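Local coordinates for tail spike protein gp49 (Pseudomonas phage LKA1, PDB 4RU4), which forms the trimeric tailspike of the phage and probably cleaves the O-specific polysaccharide of Pseudomonas as a lyase during host entry, at residues B[13-18]-B[66-71]; B[59-64]-B[82-87]; B[516-521]-B[592-597]. One frame throughout, in Å; residues are numbered along the deposited sequence. Where two conformers were deposited one is given.

How the contacts relate
Contacts 1 and 2 adjoin at one end of the elongated chain, their centres about 10 Å apart, and interlock along the sequence: 59-64 lies between the two segments of contact 1, and 66-71 between those of contact 2. Helix 55-65 joins them physically, because Pro17 and Val70 of contact 1 pack on its residues Ala59, Leu60, Ala63 and Val64, while Gln61, Leu60 and Val64 meet strand 82-86 in contact 2. Contact 3 lies on the other side of the chain's centre, about 82 Å from contact 1 and 80 Å from contact 2 between centres, in an Ig-like domain. All three lie away from the calcium site at Gly368 and Asp394.

Contact 1. Residues B[13-18]-B[66-71]; sequences GRVTPA and SGAPVH
Arg14 CG lies anti to the carbonyl carbon (chi1 -75°), and a bend at chi3 (-90°) brings the guanidinium over Ala68, whose CB sits 3.4 Å from Arg14 CZ above the centre of the flat group. Arg14 NE also comes 3.4 Å from Pro69 CD, the two side chains crossing at a slant. Arg14 and Gly13 are poorly ordered, so the placement of this guanidinium is less certain. Val15 CG1 stands anti to the carbonyl carbon and CG2 between it and the backbone N (chi1 -56°), which sends CG1 to Ala68 CB and CG2 to Val70 CG2, at 3.9 Å.

The backbones join in a single beta bridge. Val15 N donates to Pro69 O at 3.0 Å, and His71 N returns a nearly straight bond to Val15 O at 2.8 Å. Arg14 N adds a weak bond to the same Pro69 oxygen. Pro17 CD lies 3.1 Å from His71 O.

Ser66 OG accepts from Ala68 N in an ST turn and also bonds Ala63 O, tying the turn to the preceding helix. The contact thus lays the N-terminal loop along the entry to strand 70-72, against helix 55-65, with Ser74 of the second subunit packing on Arg14 and Pro69.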
ATOM      1  N   GLY B  13     -25.600 -24.485  -1.023  1.00 63.87           N
ATOM      2  CA  GLY B  13     -26.963 -24.006  -1.181  1.00 63.04           C
ATOM      3  C   GLY B  13     -28.003 -25.077  -0.897  1.00 62.89           C
ATOM      4  O   GLY B  13     -27.668 -26.249  -0.752  1.00 65.75           O
ATOM      5  N   ARG B  14     -29.270 -24.677  -0.821  1.00 59.56           N
ATOM      6  CA  ARG B  14     -30.358 -25.615  -0.558  1.00 54.59           C
ATOM      7  C   ARG B  14     -30.765 -26.455  -1.785  1.00 43.27           C
ATOM      8  O   ARG B  14     -30.664 -27.681  -1.743  1.00 43.65           O
ATOM      9  CB  ARG B  14     -31.580 -24.892   0.017  1.00 59.66           C
ATOM     10  CG  ARG B  14     -31.461 -24.465   1.465  1.00 63.80           C
ATOM     11  CD  ARG B  14     -32.850 -24.182   2.044  1.00 70.83           C
ATOM     12  NE  ARG B  14     -33.293 -22.795   1.873  1.00 76.24           N
ATOM     13  CZ  ARG B  14     -34.569 -22.400   1.833  1.00 79.08           C
ATOM     14  NH1 ARG B  14     -34.864 -21.111   1.682  1.00 79.10           N
ATOM     15  NH2 ARG B  14     -35.556 -23.289   1.931  1.00 80.35           N
ATOM     16  N   VAL B  15     -31.218 -25.812  -2.863  1.00 30.09           N
ATOM     17  CA  VAL B  15     -31.696 -26.550  -4.038  1.00 23.55           C
ATOM     18  C   VAL B  15     -30.672 -26.631  -5.166  1.00 22.62           C
ATOM     19  O   VAL B  15     -29.747 -25.828  -5.232  1.00 24.27           O
ATOM     20  CB  VAL B  15     -33.000 -25.946  -4.621  1.00 17.70           C
ATOM     21  CG1 VAL B  15     -34.078 -25.880  -3.550  1.00 19.61           C
ATOM     22  CG2 VAL B  15     -32.739 -24.558  -5.208  1.00 14.50           C
ATOM     23  N   THR B  16     -30.847 -27.599  -6.061  1.00 19.22           N
ATOM     24  CA  THR B  16     -29.982 -27.709  -7.227  1.00 17.67           C
ATOM     25  C   THR B  16     -30.815 -27.625  -8.492  1.00 18.07           C
ATOM     26  O   THR B  16     -32.021 -27.870  -8.453  1.00 16.87           O
ATOM     27  CB  THR B  16     -29.200 -29.033  -7.250  1.00 17.88           C
ATOM     28  OG1 THR B  16     -30.124 -30.127  -7.345  1.00 18.86           O
ATOM     29  CG2 THR B  16     -28.334 -29.165  -6.003  1.00 18.60           C
ATOM     30  N   PRO B  17     -30.176 -27.295  -9.626  1.00 17.85           N
ATOM     31  CA  PRO B  17     -30.892 -27.342 -10.912  1.00 15.30           C
ATOM     32  C   PRO B  17     -31.420 -28.761 -11.204  1.00 14.58           C
ATOM     33  O   PRO B  17     -32.509 -28.905 -11.761  1.00 13.33           O
ATOM     34  CB  PRO B  17     -29.805 -26.961 -11.934  1.00 15.96           C
ATOM     35  CG  PRO B  17     -28.783 -26.175 -11.139  1.00 17.27           C
ATOM     36  CD  PRO B  17     -28.792 -26.799  -9.769  1.00 17.52           C
ATOM     37  N   ALA B  18     -30.648 -29.793 -10.849  1.00 14.18           N
ATOM     38  CA  ALA B  18     -31.077 -31.189 -11.028  1.00 14.24           C
ATOM     39  C   ALA B  18     -32.446 -31.468 -10.421  1.00 15.61           C
ATOM     40  O   ALA B  18     -33.267 -32.165 -11.022  1.00 14.01           O
ATOM     41  CB  ALA B  18     -30.043 -32.160 -10.429  1.00 17.19           C
ATOM     42  N   SER B  66     -37.462 -20.503  -6.504  1.00 12.40           N
ATOM     43  CA  SER B  66     -37.853 -21.150  -5.269  1.00 15.49           C
ATOM     44  C   SER B  66     -37.590 -20.255  -4.052  1.00 17.54           C
ATOM     45  O   SER B  66     -38.191 -20.460  -2.996  1.00 14.98           O
ATOM     46  CB  SER B  66     -37.119 -22.488  -5.098  1.00 15.49           C
ATOM     47  OG  SER B  66     -35.798 -22.294  -4.577  1.00 15.34           O
ATOM     48  N   GLY B  67     -36.680 -19.282  -4.178  1.00 18.02           N
ATOM     49  CA  GLY B  67     -36.315 -18.463  -3.028  1.00 18.94           C
ATOM     50  C   GLY B  67     -35.243 -19.063  -2.120  1.00 21.65           C
ATOM     51  O   GLY B  67     -34.713 -18.390  -1.222  1.00 22.35           O
ATOM     52  N   ALA B  68     -34.934 -20.338  -2.328  1.00 16.82           N
ATOM     53  CA  ALA B  68     -33.833 -20.978  -1.615  1.00 14.14           C
ATOM     54  C   ALA B  68     -32.495 -20.676  -2.290  1.00 14.95           C
ATOM     55  O   ALA B  68     -32.448 -20.416  -3.500  1.00 15.81           O
ATOM     56  CB  ALA B  68     -34.063 -22.482  -1.556  1.00 15.90           C
ATOM     57  N   PRO B  69     -31.390 -20.718  -1.512  1.00 15.04           N
ATOM     58  CA  PRO B  69     -30.065 -20.628  -2.129  1.00 12.87           C
ATOM     59  C   PRO B  69     -29.886 -21.775  -3.114  1.00 14.64           C
ATOM     60  O   PRO B  69     -30.340 -22.895  -2.856  1.00 14.44           O
ATOM     61  CB  PRO B  69     -29.092 -20.784  -0.935  1.00 14.71           C
ATOM     62  CG  PRO B  69     -29.878 -20.369   0.251  1.00 15.10           C
ATOM     63  CD  PRO B  69     -31.311 -20.811  -0.042  1.00 17.00           C
ATOM     64  N   VAL B  70     -29.247 -21.490  -4.245  1.00 11.42           N
ATOM     65  CA  VAL B  70     -29.080 -22.470  -5.304  1.00 10.83           C
ATOM     66  C   VAL B  70     -27.636 -22.943  -5.363  1.00 13.17           C
ATOM     67  O   VAL B  70     -26.711 -22.134  -5.417  1.00 12.42           O
ATOM     68  CB  VAL B  70     -29.491 -21.869  -6.663  1.00 12.02           C
ATOM     69  CG1 VAL B  70     -29.277 -22.868  -7.813  1.00  8.67           C
ATOM     70  CG2 VAL B  70     -30.959 -21.421  -6.588  1.00  9.59           C
ATOM     71  N   HIS B  71     -27.449 -24.257  -5.338  1.00  9.42           N
ATOM     72  CA  HIS B  71     -26.138 -24.828  -5.554  1.00 13.65           C
ATOM     73  C   HIS B  71     -26.091 -25.456  -6.941  1.00 16.41           C
ATOM     74  O   HIS B  71     -26.953 -26.258  -7.288  1.00 19.85           O
ATOM     75  CB  HIS B  71     -25.793 -25.895  -4.511  1.00 18.43           C
ATOM     76  CG  HIS B  71     -24.490 -26.569  -4.791  1.00 27.33           C
ATOM     77  ND1 HIS B  71     -23.279 -25.920  -4.670  1.00 29.17           N
ATOM     78  CD2 HIS B  71     -24.207 -27.810  -5.250  1.00 31.20           C
ATOM     79  CE1 HIS B  71     -22.305 -26.739  -5.027  1.00 29.09           C
ATOM     80  NE2 HIS B  71     -22.840 -27.893  -5.381  1.00 28.46           N
TER

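Contact 2. Residues B[59-64]-B[82-87]; sequences ALQAAV and GISSTG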
ATOM      1  N   ALA B  59     -34.985 -25.080 -15.597  1.00 10.79           N
ATOM      2  CA  ALA B  59     -34.619 -25.638 -14.293  1.00 12.94           C
ATOM      3  C   ALA B  59     -33.884 -24.633 -13.389  1.00 13.03           C
ATOM      4  O   ALA B  59     -34.179 -24.521 -12.190  1.00  9.61           O
ATOM      5  CB  ALA B  59     -33.783 -26.935 -14.465  1.00  8.97           C
ATOM      6  N   LEU B  60     -32.922 -23.911 -13.959  1.00 10.87           N
ATOM      7  CA  LEU B  60     -32.131 -22.961 -13.184  1.00 10.26           C
ATOM      8  C   LEU B  60     -33.000 -21.812 -12.751  1.00  9.28           C
ATOM      9  O   LEU B  60     -32.943 -21.392 -11.606  1.00 10.55           O
ATOM     10  CB  LEU B  60     -30.984 -22.411 -14.019  1.00 12.42           C
ATOM     11  CG  LEU B  60     -29.683 -23.187 -13.949  1.00 21.51           C
ATOM     12  CD1 LEU B  60     -28.800 -22.755 -15.113  1.00 22.99           C
ATOM     13  CD2 LEU B  60     -29.015 -22.900 -12.610  1.00 23.03           C
ATOM     14  N   GLN B  61     -33.823 -21.310 -13.668  1.00  8.63           N
ATOM     15  CA  GLN B  61     -34.738 -20.213 -13.317  1.00  8.61           C
ATOM     16  C   GLN B  61     -35.714 -20.638 -12.230  1.00  8.71           C
ATOM     17  O   GLN B  61     -35.992 -19.861 -11.301  1.00 11.71           O
ATOM     18  CB  GLN B  61     -35.501 -19.667 -14.545  1.00  8.59           C
ATOM     19  CG  GLN B  61     -36.347 -18.433 -14.212  1.00  8.56           C
ATOM     20  CD  GLN B  61     -35.475 -17.240 -13.812  1.00 12.23           C
ATOM     21  OE1 GLN B  61     -34.684 -16.741 -14.615  1.00 11.75           O
ATOM     22  NE2 GLN B  61     -35.600 -16.802 -12.564  1.00  9.15           N
ATOM     23  N   ALA B  62     -36.234 -21.858 -12.341  1.00  8.81           N
ATOM     24  CA  ALA B  62     -37.180 -22.372 -11.332  1.00 10.80           C
ATOM     25  C   ALA B  62     -36.504 -22.536  -9.971  1.00 13.60           C
ATOM     26  O   ALA B  62     -37.117 -22.278  -8.908  1.00 13.28           O
ATOM     27  CB  ALA B  62     -37.814 -23.704 -11.782  1.00  9.67           C
ATOM     28  N   ALA B  63     -35.242 -22.954  -9.994  1.00 10.99           N
ATOM     29  CA  ALA B  63     -34.486 -23.085  -8.749  1.00 11.47           C
ATOM     30  C   ALA B  63     -34.322 -21.722  -8.074  1.00 12.79           C
ATOM     31  O   ALA B  63     -34.547 -21.583  -6.863  1.00 12.82           O
ATOM     32  CB  ALA B  63     -33.102 -23.723  -9.009  1.00  9.53           C
ATOM     33  N   VAL B  64     -33.904 -20.726  -8.854  1.00 11.79           N
ATOM     34  CA  VAL B  64     -33.824 -19.360  -8.351  1.00 10.17           C
ATOM     35  C   VAL B  64     -35.179 -18.919  -7.810  1.00 13.39           C
ATOM     36  O   VAL B  64     -35.262 -18.347  -6.727  1.00 13.77           O
ATOM     37  CB  VAL B  64     -33.332 -18.383  -9.439  1.00  9.22           C
ATOM     38  CG1 VAL B  64     -33.575 -16.940  -9.029  1.00 11.77           C
ATOM     39  CG2 VAL B  64     -31.839 -18.629  -9.730  1.00  8.69           C
ATOM     40  N   GLY B  82     -31.982 -15.045 -20.074  1.00  8.61           N
ATOM     41  CA  GLY B  82     -31.293 -14.678 -18.863  1.00  9.92           C
ATOM     42  C   GLY B  82     -31.878 -15.382 -17.646  1.00  9.81           C
ATOM     43  O   GLY B  82     -33.058 -15.718 -17.614  1.00 11.56           O
ATOM     44  N   ILE B  83     -31.037 -15.599 -16.642  0.54  8.08           N
ATOM     45  CA  ILE B  83     -31.492 -16.042 -15.333  0.54 11.08           C
ATOM     46  C   ILE B  83     -31.619 -14.798 -14.445  0.54 11.58           C
ATOM     47  O   ILE B  83     -30.620 -14.153 -14.127  0.54 12.14           O
ATOM     48  CB  ILE B  83     -30.482 -17.024 -14.714  0.54 10.10           C
ATOM     49  CG1 ILE B  83     -30.244 -18.205 -15.673  0.54 10.07           C
ATOM     50  CG2 ILE B  83     -30.945 -17.459 -13.305  0.54  9.78           C
ATOM     51  CD1 ILE B  83     -29.037 -19.067 -15.308  0.54  8.23           C
ATOM     52  N   SER B  84     -32.839 -14.452 -14.054  1.00  9.79           N
ATOM     53  CA  SER B  84     -33.056 -13.164 -13.395  1.00 13.88           C
ATOM     54  C   SER B  84     -33.838 -13.227 -12.083  1.00 13.18           C
ATOM     55  O   SER B  84     -34.561 -14.188 -11.805  1.00 13.56           O
ATOM     56  CB  SER B  84     -33.752 -12.203 -14.375  1.00 16.76           C
ATOM     57  OG  SER B  84     -35.066 -12.658 -14.643  1.00 18.94           O
ATOM     58  N   SER B  85     -33.711 -12.179 -11.284  0.55  8.85           N
ATOM     59  CA  SER B  85     -34.505 -12.093 -10.079  0.55  9.66           C
ATOM     60  C   SER B  85     -34.724 -10.648  -9.681  0.55 10.18           C
ATOM     61  O   SER B  85     -34.037  -9.740 -10.156  0.55  8.03           O
ATOM     62  CB  SER B  85     -33.789 -12.816  -8.946  0.55  9.53           C
ATOM     63  OG  SER B  85     -32.549 -12.189  -8.710  0.55  9.30           O
ATOM     64  N   THR B  86     -35.695 -10.450  -8.802  1.00 12.40           N
ATOM     65  CA  THR B  86     -35.850  -9.183  -8.106  1.00 19.09           C
ATOM     66  C   THR B  86     -35.515  -9.390  -6.618  1.00 19.65           C
ATOM     67  O   THR B  86     -35.773 -10.449  -6.045  1.00 16.72           O
ATOM     68  CB  THR B  86     -37.246  -8.580  -8.321  1.00 22.44           C
ATOM     69  OG1 THR B  86     -38.238  -9.579  -8.096  1.00 27.15           O
ATOM     70  CG2 THR B  86     -37.382  -8.103  -9.750  1.00 21.42           C
ATOM     71  N   GLY B  87     -34.864  -8.402  -6.008  1.00 25.22           N
ATOM     72  CA  GLY B  87     -34.532  -8.481  -4.589  1.00 26.75           C
ATOM     73  C   GLY B  87     -33.344  -9.342  -4.151  1.00 23.01           C
ATOM     74  O   GLY B  87     -32.410  -8.826  -3.525  1.00 23.54           O
TER
HETATM   75  O   HOH W   1     -35.835 -14.860 -16.367  1.00 25.37           O
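Gln61 reaches from helix 55-65 to the backbone of strand 82-86, joining the helix at the N-terminal end of the pectin-lyase-like parallel beta-helix to an early strand of that fold. The local axes of helix and strand run almost parallel, 13° apart, with a closest approach of 8.3 Å.

The polar part is a two-point amide grip. Gln61 CG stands anti to the backbone N (chi1 -174°), and a bend at chi2 (65°) turns the amide onto Ser84. There Gln61 OE1 accepts from Ser84 N at 3.0 Å, in its carbonyl plane and on a lone pair, while Gln61 NE2 donates to Ser84 O at 2.9 Å, close to its own amide plane. These two bonds fix the rotation of the amide, and Gln61 NE2 has a further partner in Asp65 OD1. One turn earlier on the helix, Trp57 NE1 donates to Gly82 O, so a second side chain reaches the strand backbone.

The apolar part centres on Ile83, which crosses Leu60 and Val64 obliquely. Its two branches divide the work: Ile83 CD1 touches Leu60 CD1 at 3.7 Å, and Ile83 CG2 meets Val64 CG2 at 3.9 Å. Farther along the strand, Val64 CG1 approaches Ser85 CB, whose hydroxyl bonds Ser88 O. Ile83 and Ser85 each adopt two conformers, and these contacts belong to one of them.

A water also joins the two segments, donating to Gln61 OE1 at 2.8 Å and hydrogen-bonded to Ser84 OG at 2.9 Å.

Contact 3. Residues B[516-521]-B[592-597]; sequences GGRVQV and QLNWQA
Gln592, Trp595 and Arg518 have the most surface buried where strands 510-522 and 590-600 pair antiparallel in an Ig-like domain. Gln592 bends at chi2 (-65°), which folds its amide back over Gln520. Gln592 OE1 accepts from a water that also donates to Arg518 O, bridging the strands outside the backbone pattern. Gln592 NE2 lies 3.3 Å from Gln520 OE1, the two amide planes about 50° apart.

Trp595 lies on the other face of the sheet, with CG between its backbone N and carbonyl carbon (chi1 70°), and this carries the indole beneath the glycines of the facing strand. Gly516 CA stands 3.5 Å from the centroid of the six-membered ring, almost on its normal, a CH-pi contact; Gly517 N lies over the same face. Gly517, with no side chain on this side, leaves room for the ring to lie against the backbone, while bare Gly516 allows a close approach to Gln596 on the opposite face, CA to CA 3.8 Å. Val519 CG2 approaches Trp595 CD1 at 3.9 Å.

Arg518 runs beside Asn594 on the Gln592 face, pointing the same way, its guanidinium nearly perpendicular to the asparagine amide. A salt bridge to Asp552 and bonds to Thr568 and Pro544 of the third subunit hold this group.

Between the two faces, Gly517 with Trp595 and Val519 with Leu593 form antiparallel hydrogen-bonded pairs, each with two bonds; Val519 N to Leu593 O, at 2.8 Å, is almost straight.

Strand 590-600 lies between 510-522 and 545-551. Val519, Leu593 and Trp595 pack on Leu575 of strand 572-578, and Val519 and Trp595 also on strand 529-535, while Asn594 OD1 accepts from Val546 N, and Gln596 OE1 from Gln547 NE2, of the third subunit.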
ATOM      1  N   GLY B 516      24.482  23.970  -8.502  1.00 10.28           N
ATOM      2  CA  GLY B 516      25.618  24.725  -7.987  1.00  6.02           C
ATOM      3  C   GLY B 516      26.946  24.032  -8.193  1.00  9.78           C
ATOM      4  O   GLY B 516      26.990  22.896  -8.650  1.00  8.89           O
ATOM      5  N   GLY B 517      28.039  24.719  -7.878  1.00  6.19           N
ATOM      6  CA  GLY B 517      29.353  24.127  -8.078  1.00  8.27           C
ATOM      7  C   GLY B 517      30.447  25.079  -7.650  1.00  9.21           C
ATOM      8  O   GLY B 517      30.166  26.190  -7.143  1.00  8.60           O
ATOM      9  N   ARG B 518      31.690  24.648  -7.840  1.00  7.33           N
ATOM     10  CA  ARG B 518      32.863  25.443  -7.494  1.00  9.42           C
ATOM     11  C   ARG B 518      33.654  25.663  -8.780  1.00 10.53           C
ATOM     12  O   ARG B 518      34.114  24.703  -9.399  1.00 11.75           O
ATOM     13  CB  ARG B 518      33.727  24.729  -6.438  1.00  9.50           C
ATOM     14  CG  ARG B 518      32.995  24.486  -5.096  1.00 11.50           C
ATOM     15  CD  ARG B 518      33.636  23.395  -4.250  1.00  8.06           C
ATOM     16  NE  ARG B 518      35.061  23.615  -3.995  1.00 12.46           N
ATOM     17  CZ  ARG B 518      35.554  24.197  -2.906  1.00 14.67           C
ATOM     18  NH1 ARG B 518      34.738  24.647  -1.959  1.00 17.08           N
ATOM     19  NH2 ARG B 518      36.871  24.337  -2.766  1.00 13.47           N
ATOM     20  N   VAL B 519      33.786  26.928  -9.183  1.00  9.43           N
ATOM     21  CA  VAL B 519      34.510  27.283 -10.404  1.00  7.80           C
ATOM     22  C   VAL B 519      35.792  28.055 -10.089  1.00  9.55           C
ATOM     23  O   VAL B 519      35.757  29.100  -9.436  1.00 10.39           O
ATOM     24  CB  VAL B 519      33.610  28.108 -11.359  1.00 10.64           C
ATOM     25  CG1 VAL B 519      34.420  28.607 -12.577  1.00 11.06           C
ATOM     26  CG2 VAL B 519      32.402  27.281 -11.795  1.00 11.27           C
ATOM     27  N   GLN B 520      36.929  27.530 -10.533  1.00 10.62           N
ATOM     28  CA  GLN B 520      38.192  28.183 -10.240  1.00 13.42           C
ATOM     29  C   GLN B 520      38.402  29.375 -11.171  1.00 14.70           C
ATOM     30  O   GLN B 520      38.126  29.282 -12.372  1.00 16.78           O
ATOM     31  CB  GLN B 520      39.360  27.210 -10.362  1.00 15.22           C
ATOM     32  CG  GLN B 520      40.691  27.873 -10.116  1.00 18.53           C
ATOM     33  CD  GLN B 520      41.806  26.878 -10.050  1.00 17.76           C
ATOM     34  OE1 GLN B 520      42.017  26.238  -9.026  1.00 22.00           O
ATOM     35  NE2 GLN B 520      42.510  26.717 -11.149  1.00 17.85           N
ATOM     36  N   VAL B 521      38.861  30.501 -10.620  1.00 10.78           N
ATOM     37  CA  VAL B 521      39.298  31.637 -11.436  1.00  9.59           C
ATOM     38  C   VAL B 521      40.685  32.088 -10.974  1.00 11.50           C
ATOM     39  O   VAL B 521      41.005  31.999  -9.809  1.00 16.20           O
ATOM     40  CB  VAL B 521      38.321  32.846 -11.395  1.00 12.11           C
ATOM     41  CG1 VAL B 521      36.933  32.448 -11.923  1.00 11.07           C
ATOM     42  CG2 VAL B 521      38.214  33.449  -9.972  1.00  8.43           C
ATOM     43  N   GLN B 592      38.290  30.105  -5.644  1.00  8.67           N
ATOM     44  CA  GLN B 592      37.155  29.252  -5.986  1.00  9.15           C
ATOM     45  C   GLN B 592      35.859  30.051  -5.858  1.00 10.48           C
ATOM     46  O   GLN B 592      35.513  30.492  -4.753  1.00 11.65           O
ATOM     47  CB  GLN B 592      37.095  28.025  -5.054  1.00  9.74           C
ATOM     48  CG  GLN B 592      38.291  27.096  -5.134  1.00 13.04           C
ATOM     49  CD  GLN B 592      38.419  26.409  -6.494  1.00 17.75           C
ATOM     50  OE1 GLN B 592      37.462  26.316  -7.240  1.00 19.07           O
ATOM     51  NE2 GLN B 592      39.599  25.940  -6.809  1.00 22.66           N
ATOM     52  N   LEU B 593      35.161  30.249  -6.974  1.00  9.23           N
ATOM     53  CA  LEU B 593      33.847  30.874  -6.954  1.00  9.27           C
ATOM     54  C   LEU B 593      32.777  29.787  -6.742  1.00  9.46           C
ATOM     55  O   LEU B 593      32.541  28.953  -7.616  1.00  6.84           O
ATOM     56  CB  LEU B 593      33.594  31.695  -8.236  1.00  8.52           C
ATOM     57  CG  LEU B 593      34.613  32.832  -8.452  1.00  8.79           C
ATOM     58  CD1 LEU B 593      34.156  33.785  -9.583  1.00  9.08           C
ATOM     59  CD2 LEU B 593      34.841  33.600  -7.147  1.00 11.18           C
ATOM     60  N   ASN B 594      32.197  29.769  -5.547  1.00  7.59           N
ATOM     61  CA  ASN B 594      31.169  28.798  -5.162  1.00  6.60           C
ATOM     62  C   ASN B 594      29.803  29.388  -5.510  1.00 10.23           C
ATOM     63  O   ASN B 594      29.375  30.388  -4.911  1.00 10.03           O
ATOM     64  CB  ASN B 594      31.195  28.568  -3.644  1.00  6.81           C
ATOM     65  CG  ASN B 594      32.427  27.803  -3.161  1.00  9.43           C
ATOM     66  OD1 ASN B 594      32.292  26.815  -2.445  1.00  8.12           O
ATOM     67  ND2 ASN B 594      33.632  28.264  -3.543  1.00  7.56           N
ATOM     68  N   TRP B 595      29.119  28.804  -6.485  1.00 12.06           N
ATOM     69  CA  TRP B 595      27.883  29.416  -6.982  1.00  8.79           C
ATOM     70  C   TRP B 595      26.749  28.444  -6.796  1.00  9.68           C
ATOM     71  O   TRP B 595      26.960  27.213  -6.743  1.00  6.23           O
ATOM     72  CB  TRP B 595      28.023  29.778  -8.480  1.00  7.77           C
ATOM     73  CG  TRP B 595      28.059  28.536  -9.354  1.00  6.59           C
ATOM     74  CD1 TRP B 595      29.168  27.819  -9.691  1.00  6.59           C
ATOM     75  CD2 TRP B 595      26.943  27.862  -9.960  1.00  6.44           C
ATOM     76  NE1 TRP B 595      28.824  26.737 -10.475  1.00  8.35           N
ATOM     77  CE2 TRP B 595      27.463  26.734 -10.651  1.00  8.39           C
ATOM     78  CE3 TRP B 595      25.557  28.087  -9.970  1.00  6.35           C
ATOM     79  CZ2 TRP B 595      26.650  25.846 -11.370  1.00  8.78           C
ATOM     80  CZ3 TRP B 595      24.741  27.204 -10.678  1.00  6.66           C
ATOM     81  CH2 TRP B 595      25.300  26.086 -11.372  1.00  8.54           C
ATOM     82  N   GLN B 596      25.538  28.977  -6.678  1.00  7.23           N
ATOM     83  CA  GLN B 596      24.366  28.118  -6.696  1.00  6.11           C
ATOM     84  C   GLN B 596      23.128  28.900  -7.115  1.00  6.92           C
ATOM     85  O   GLN B 596      23.102  30.129  -7.056  1.00  7.04           O
ATOM     86  CB  GLN B 596      24.158  27.433  -5.344  1.00  7.99           C
ATOM     87  CG  GLN B 596      23.750  28.372  -4.197  1.00  7.00           C
ATOM     88  CD  GLN B 596      23.949  27.688  -2.876  1.00  8.43           C
ATOM     89  OE1 GLN B 596      25.079  27.438  -2.468  1.00  8.81           O
ATOM     90  NE2 GLN B 596      22.854  27.296  -2.241  1.00  9.36           N
ATOM     91  N   ALA B 597      22.110  28.174  -7.555  1.00  6.36           N
ATOM     92  CA  ALA B 597      20.946  28.786  -8.183  1.00  8.68           C
ATOM     93  C   ALA B 597      19.727  27.950  -7.803  1.00  9.81           C
ATOM     94  O   ALA B 597      19.818  26.713  -7.730  1.00  8.44           O
ATOM     95  CB  ALA B 597      21.123  28.800  -9.740  1.00  6.10           C
TER
HETATM   96  O   HOH W   2      36.765  24.115  -8.697  1.00 21.05           O